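Local coordinates for acetylxylan esterase A (Aspergillus awamori, PDB 5X6S), which removes acetyl side groups from the xylan backbone by hydrolysis, as a secreted serine esterase of carbohydrate esterase family 1, at residues M19-P24 and S104-D109; Q195-S200 and G265-E270; N234-Q237 and E241-I244. All coordinates share one frame; numbering follows the deposited sequence.

Contact 1: residues M19-P24 and S104-D109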
# COMPACT_ATOMS: atom_id res chain seq x y z
N MET A 19 -5.24 2.84 21.80
CA MET A 19 -5.87 3.08 20.53
C MET A 19 -7.29 3.58 20.75
O MET A 19 -8.07 2.89 21.42
CB MET A 19 -5.91 1.82 19.68
CG MET A 19 -6.66 2.00 18.40
SD MET A 19 -6.70 0.53 17.40
CE MET A 19 -7.81 1.01 16.09
N TYR A 20 -7.60 4.75 20.23
CA TYR A 20 -8.97 5.27 20.25
C TYR A 20 -9.36 5.62 18.84
O TYR A 20 -8.57 6.19 18.09
CB TYR A 20 -9.12 6.50 21.14
CG TYR A 20 -8.74 6.24 22.59
CD1 TYR A 20 -7.42 6.21 22.98
CD2 TYR A 20 -9.69 5.99 23.55
CE1 TYR A 20 -7.04 6.01 24.31
CE2 TYR A 20 -9.34 5.78 24.88
CZ TYR A 20 -8.01 5.78 25.25
OH TYR A 20 -7.64 5.51 26.53
N ILE A 21 -10.59 5.29 18.47
CA ILE A 21 -11.10 5.66 17.14
C ILE A 21 -12.39 6.45 17.17
O ILE A 21 -13.27 6.22 18.03
CB ILE A 21 -11.29 4.45 16.22
CG1 ILE A 21 -12.33 3.47 16.77
CG2 ILE A 21 -9.99 3.71 16.08
CD1 ILE A 21 -12.64 2.36 15.74
N TYR A 22 -12.51 7.41 16.26
CA TYR A 22 -13.77 8.06 16.04
C TYR A 22 -14.36 7.51 14.76
O TYR A 22 -13.82 7.71 13.67
CB TYR A 22 -13.67 9.58 15.96
CG TYR A 22 -15.03 10.23 15.79
CD1 TYR A 22 -15.85 10.49 16.89
CD2 TYR A 22 -15.51 10.58 14.55
CE1 TYR A 22 -17.14 11.07 16.72
CE2 TYR A 22 -16.75 11.17 14.38
CZ TYR A 22 -17.57 11.42 15.48
OH TYR A 22 -18.81 12.01 15.30
N VAL A 23 -15.53 6.88 14.90
CA VAL A 23 -16.28 6.38 13.75
C VAL A 23 -17.49 7.31 13.54
O VAL A 23 -18.37 7.37 14.40
CB VAL A 23 -16.76 4.92 13.95
CG1 VAL A 23 -17.45 4.42 12.69
CG2 VAL A 23 -15.59 3.99 14.27
N PRO A 24 -17.50 8.07 12.44
CA PRO A 24 -18.58 9.04 12.31
C PRO A 24 -19.95 8.40 12.04
O PRO A 24 -20.04 7.27 11.58
CB PRO A 24 -18.17 9.87 11.10
CG PRO A 24 -17.32 8.94 10.26
CD PRO A 24 -16.58 8.12 11.29
N SER A 104 -9.33 -3.71 8.19
CA SER A 104 -10.14 -4.93 8.15
C SER A 104 -11.47 -4.81 8.87
O SER A 104 -12.52 -5.23 8.35
CB SER A 104 -9.35 -6.11 8.68
OG SER A 104 -10.18 -7.25 8.66
N LYS A 105 -11.48 -4.24 10.08
CA LYS A 105 -12.71 -4.22 10.86
C LYS A 105 -13.82 -3.41 10.18
O LYS A 105 -15.01 -3.81 10.20
CB LYS A 105 -12.48 -3.73 12.29
CG LYS A 105 -13.76 -3.53 13.11
CD LYS A 105 -14.18 -4.80 13.86
CE LYS A 105 -15.43 -4.55 14.74
NZ LYS A 105 -15.15 -3.61 15.89
N TYR A 106 -13.44 -2.30 9.54
CA TYR A 106 -14.44 -1.41 8.95
C TYR A 106 -14.50 -1.42 7.44
O TYR A 106 -15.22 -0.67 6.87
CB TYR A 106 -14.27 0.03 9.48
CG TYR A 106 -14.56 0.13 10.94
CD1 TYR A 106 -13.59 -0.08 11.87
CD2 TYR A 106 -15.87 0.42 11.41
CE1 TYR A 106 -13.88 -0.01 13.24
CE2 TYR A 106 -16.17 0.48 12.77
CZ TYR A 106 -15.18 0.26 13.68
OH TYR A 106 -15.45 0.34 15.01
N GLY A 107 -13.76 -2.29 6.78
CA GLY A 107 -13.73 -2.29 5.34
C GLY A 107 -13.25 -0.95 4.84
O GLY A 107 -13.72 -0.45 3.82
N ALA A 108 -12.26 -0.36 5.51
CA ALA A 108 -11.70 0.91 5.07
C ALA A 108 -10.85 0.77 3.83
O ALA A 108 -10.32 -0.30 3.56
CB ALA A 108 -10.88 1.54 6.20
N ASP A 109 -10.70 1.84 3.07
CA ASP A 109 -9.97 1.77 1.81
C ASP A 109 -8.49 1.96 2.10
O ASP A 109 -8.05 3.03 2.54
CB ASP A 109 -10.53 2.77 0.82
CG ASP A 109 -10.00 2.63 -0.57
OD1 ASP A 109 -8.82 2.26 -0.75
OD2 ASP A 109 -10.75 2.99 -1.51
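Tyr106, in the last turn of helix 91-106, reaches across to Ile21 and Val23 of strand 18-23, a helix-on-sheet contact near one edge of the alpha/beta-hydrolase sheet. The ring and the two aliphatic side chains come from opposite directions and meet at the phenol end. Ile21 CD1 touches Tyr106 CE1 at 3.7 Å, while Tyr106 CE2, the other ring carbon next to the hydroxyl-bearing one, has Val23 CG2 3.9 Å away; both methyls approach obliquely. All of this is van der Waals contact, and no hydrogen bond joins the two segments.

Ile21 and Val23, two apart on the strand, point toward the helix. Ile21 CG1 sits between its own N and carbonyl carbon (chi1 62°), and the extended chain beyond it carries CD1 out to the phenol. Around this first shell, the ring of Tyr106 also packs on Trp101 of its own helix, Ile63 of strand 63-68 and Gln5 of strand 3-7. Gly107 then leaves the helical conformation with positive phi. The phenol oxygen meets both methyls, which lie to one side of it: Tyr106 OH is 3.5 Å from Ile21 CD1 and 3.7 Å from Val23 CG2.

Contact 2: residues Q195-S200 and G265-E270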
# COMPACT_ATOMS: atom_id res chain seq x y z
N GLN A 195 3.73 16.67 3.55
CA GLN A 195 3.47 18.10 3.71
C GLN A 195 3.93 18.51 5.07
O GLN A 195 3.43 17.98 6.10
CB GLN A 195 1.97 18.38 3.55
CG GLN A 195 1.58 19.81 3.69
CD GLN A 195 0.07 19.98 3.55
OE1 GLN A 195 -0.72 19.47 4.38
NE2 GLN A 195 -0.36 20.65 2.48
N ILE A 196 4.88 19.45 5.11
CA ILE A 196 5.60 19.83 6.33
C ILE A 196 5.33 21.30 6.69
O ILE A 196 5.74 22.21 5.95
CB ILE A 196 7.13 19.63 6.14
CG1 ILE A 196 7.43 18.27 5.51
CG2 ILE A 196 7.93 19.94 7.42
CD1 ILE A 196 6.97 17.04 6.31
N TYR A 197 4.67 21.55 7.83
CA TYR A 197 4.47 22.89 8.35
C TYR A 197 5.45 23.18 9.48
O TYR A 197 5.76 22.32 10.29
CB TYR A 197 3.08 23.05 8.97
CG TYR A 197 1.89 23.07 8.03
CD1 TYR A 197 1.27 21.89 7.56
CD2 TYR A 197 1.31 24.29 7.66
CE1 TYR A 197 0.13 21.95 6.74
CE2 TYR A 197 0.15 24.34 6.87
CZ TYR A 197 -0.43 23.18 6.41
OH TYR A 197 -1.57 23.29 5.63
N HIS A 198 5.87 24.43 9.62
CA HIS A 198 6.69 24.84 10.75
C HIS A 198 6.57 26.36 10.89
O HIS A 198 6.37 27.06 9.90
CB HIS A 198 8.16 24.44 10.57
CG HIS A 198 8.86 24.06 11.84
ND1 HIS A 198 9.14 22.76 12.16
CD2 HIS A 198 9.27 24.80 12.91
CE1 HIS A 198 9.67 22.69 13.37
NE2 HIS A 198 9.79 23.93 13.83
N GLY A 199 6.73 26.86 12.11
CA GLY A 199 6.69 28.31 12.36
C GLY A 199 8.09 28.91 12.52
O GLY A 199 8.97 28.27 13.12
N SER A 200 8.28 30.13 12.00
CA SER A 200 9.61 30.79 11.98
C SER A 200 10.14 31.20 13.35
O SER A 200 11.31 31.45 13.52
CB SER A 200 9.60 32.02 11.05
OG SER A 200 8.85 33.07 11.64
N GLY A 265 -7.28 22.18 9.13
CA GLY A 265 -8.06 20.98 8.79
C GLY A 265 -8.59 20.91 7.35
O GLY A 265 -8.47 19.88 6.69
N ASP A 266 -9.16 22.01 6.83
CA ASP A 266 -9.62 21.96 5.46
C ASP A 266 -8.46 21.74 4.47
O ASP A 266 -8.59 21.00 3.49
CB ASP A 266 -10.42 23.22 5.03
CG ASP A 266 -11.63 23.53 5.95
OD1 ASP A 266 -12.10 22.68 6.70
OD2 ASP A 266 -12.09 24.68 5.92
N LYS A 267 -7.33 22.37 4.75
CA LYS A 267 -6.11 22.17 3.93
C LYS A 267 -5.61 20.73 3.97
O LYS A 267 -5.10 20.21 2.98
CB LYS A 267 -5.00 23.15 4.32
CG LYS A 267 -5.32 24.64 4.14
CD LYS A 267 -6.10 24.94 2.88
CE LYS A 267 -5.27 24.91 1.67
NZ LYS A 267 -6.00 25.59 0.53
N ASP A 268 -5.75 20.08 5.12
CA ASP A 268 -5.38 18.67 5.26
C ASP A 268 -6.26 17.85 4.33
O ASP A 268 -5.76 16.96 3.63
CB ASP A 268 -5.55 18.14 6.69
CG ASP A 268 -4.63 18.78 7.70
OD1 ASP A 268 -3.66 19.49 7.35
OD2 ASP A 268 -4.88 18.60 8.93
N MET A 269 -7.57 18.11 4.33
CA MET A 269 -8.52 17.45 3.45
C MET A 269 -8.11 17.50 1.96
O MET A 269 -8.31 16.54 1.19
CB MET A 269 -9.95 17.99 3.66
CG MET A 269 -10.55 17.78 5.06
SD MET A 269 -10.53 16.03 5.60
CE MET A 269 -9.00 15.95 6.53
N GLU A 270 -7.59 18.66 1.57
CA GLU A 270 -7.15 18.92 0.20
C GLU A 270 -5.87 18.14 -0.08
O GLU A 270 -5.76 17.51 -1.12
CB GLU A 270 -6.92 20.41 0.00
CG GLU A 270 -8.21 21.19 -0.11
CD GLU A 270 -8.00 22.71 -0.14
OE1 GLU A 270 -6.88 23.18 -0.44
OE2 GLU A 270 -8.96 23.42 0.19
O HOH W 1 -2.70 20.95 5.27
O HOH W 2 -3.07 21.43 1.67
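Gln195 and Asp268 face each other with their side chains crossing at about a right angle, yet Gln195 OE1 and Asp268 OD1 stay 4.2 Å apart, and a water fills the role of a direct bond. Gln195 stands fully extended from strand 193-199, CG anti to the backbone N (chi1 180°), which carries its amide across to helix 265-272. The amide uses both ends. OE1 accepts a hydrogen bond from the first water at 2.6 Å, while NE2 donates to a second water, which in turn donates to Lys267 O of the helix backbone at 2.7 Å. Thr140 OG1 and Gln250 OE1, on the two flanking strands, hydrogen-bond to OE1 and NE2 respectively, so the amide is held from the sheet as well.

Two residues on, Tyr197 points the same way. Its OH donates to the first water, which lies in the plane of the ring at its edge, 2.6 Å from Tyr197 OH. That water in turn donates hydrogen bonds to Gln195 OE1 and to Asp268 OD1, the latter at 2.7 Å, so three side chains grip it. Tyr197 OH also rests against Lys267 CB at 3.7 Å; the lysine then bends away to form a salt bridge with Glu270, one helical turn along. Asp268 is held further by Tyr142 OH on OD1 and Tyr53 OH on OD2, and Tyr142 stacks on the Tyr197 ring. A buried carboxylate with this many donors is probably ionised. The whole is a water-mediated seam between a central parallel strand and the C-terminal helix packed on the sheet of an alpha/beta-hydrolase fold.

Contact 3: residues N234-Q237 and E241-I244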
# COMPACT_ATOMS: atom_id res chain seq x y z
N ASN A 234 1.94 33.77 0.65
CA ASN A 234 0.67 33.92 1.40
C ASN A 234 -0.29 32.73 1.15
O ASN A 234 -1.47 32.91 0.86
CB ASN A 234 -0.01 35.28 1.05
CG ASN A 234 0.85 36.45 1.45
OD1 ASN A 234 1.34 36.53 2.60
ND2 ASN A 234 1.12 37.35 0.48
N THR A 235 0.29 31.54 1.20
CA THR A 235 -0.42 30.31 0.88
C THR A 235 -0.04 29.27 1.96
O THR A 235 1.13 29.01 2.16
CB THR A 235 0.01 29.81 -0.52
OG1 THR A 235 -0.33 30.79 -1.53
CG2 THR A 235 -0.67 28.46 -0.88
N PRO A 236 -1.02 28.71 2.71
CA PRO A 236 -2.49 28.86 2.56
C PRO A 236 -3.08 30.16 3.10
O PRO A 236 -4.27 30.38 2.91
CB PRO A 236 -3.04 27.66 3.37
CG PRO A 236 -2.03 27.53 4.46
CD PRO A 236 -0.68 27.81 3.83
N GLN A 237 -2.29 31.02 3.74
CA GLN A 237 -2.81 32.33 4.27
C GLN A 237 -1.66 33.32 4.40
O GLN A 237 -0.50 32.94 4.20
CB GLN A 237 -3.46 32.16 5.66
CG GLN A 237 -2.47 31.96 6.81
CD GLN A 237 -3.13 31.44 8.07
OE1 GLN A 237 -3.61 30.33 8.07
NE2 GLN A 237 -3.13 32.21 9.13
N GLU A 241 4.19 30.60 3.59
CA GLU A 241 4.67 30.42 2.21
C GLU A 241 4.83 28.95 1.89
O GLU A 241 5.48 28.23 2.63
CB GLU A 241 6.04 31.10 2.05
CG GLU A 241 6.64 31.02 0.63
CD GLU A 241 8.12 31.43 0.64
OE1 GLU A 241 8.95 30.74 1.33
OE2 GLU A 241 8.47 32.46 0.01
N THR A 242 4.25 28.53 0.77
CA THR A 242 4.29 27.13 0.34
C THR A 242 5.36 26.92 -0.74
O THR A 242 5.36 27.59 -1.75
CB THR A 242 2.91 26.66 -0.19
OG1 THR A 242 1.93 26.79 0.87
CG2 THR A 242 2.93 25.22 -0.60
N THR A 243 6.27 25.98 -0.49
CA THR A 243 7.24 25.52 -1.48
C THR A 243 6.89 24.08 -1.88
O THR A 243 6.87 23.20 -1.02
CB THR A 243 8.65 25.57 -0.89
OG1 THR A 243 8.97 26.91 -0.48
CG2 THR A 243 9.67 25.08 -1.93
N ILE A 244 6.56 23.86 -3.15
CA ILE A 244 6.36 22.54 -3.72
C ILE A 244 7.65 21.99 -4.38
O ILE A 244 8.09 22.52 -5.40
CB ILE A 244 5.23 22.57 -4.74
CG1 ILE A 244 3.95 23.14 -4.09
CG2 ILE A 244 5.02 21.19 -5.37
CD1 ILE A 244 2.80 23.27 -5.06
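Thr242 and Thr235 are joined by one hydrogen bond, which ties the connection of a beta-hairpin, formed by the antiparallel strands 230-232 and 240-246 at one edge of the sheet, to the beginning of its second strand. Thr242 OG1 donates to Thr235 O at 2.7 Å. The hydroxyl does not come in along the carbonyl plane: it stands above it, 66° out, with a C=O...O angle of 113°. The backbone nitrogen of Thr242 is also near that oxygen, but its angle is poor, so the side chain makes the bond. Putting OG1 beside the backbone N (chi1 -60°) turns the hydroxyl toward the loop.

Further polar links fix the loop from within and from outside. Thr235 OG1 bonds to Ala233 O, Asn234 OD1 takes the backbone N of Asn239, and Gln237 OE1 is bonded to His264 NE2. Thr242 itself pairs through its backbone with Glu232 of the neighbouring strand.

The remaining contacts are van der Waals. Thr235 and Thr242 cross at about a right angle, Thr235 CG2 lying 4.1 Å from Thr242 CB. A cis peptide bond precedes Pro236, which bends the chain just past the accepting carbonyl, and the proline packs on Ile252 of strand 249-254. Beside the hydrogen bond, the methyl Thr235 CG2 lies 3.6 Å from Thr242 OG1.

From the N terminus, contact 1 comes first: strand 18-23 meets the end of helix 91-106, closing a loop that includes strands 33-37 and 63-68. Only after it is finished does contact 2 open, at strand 193-199; it closes a second loop when helix 265-272 packs against that strand near the C terminus. Within that second loop falls contact 3, a short local closure between residues 234-237 and 241-244. Contacts 2 and 3 touch, Lys267 CG lying 3.9 Å from Pro236 CB, so the C-terminal helix meets the hairpin connection. Contact 1 stands apart, its centre about 23 Å from that of contact 2, although all three reach the same sheet.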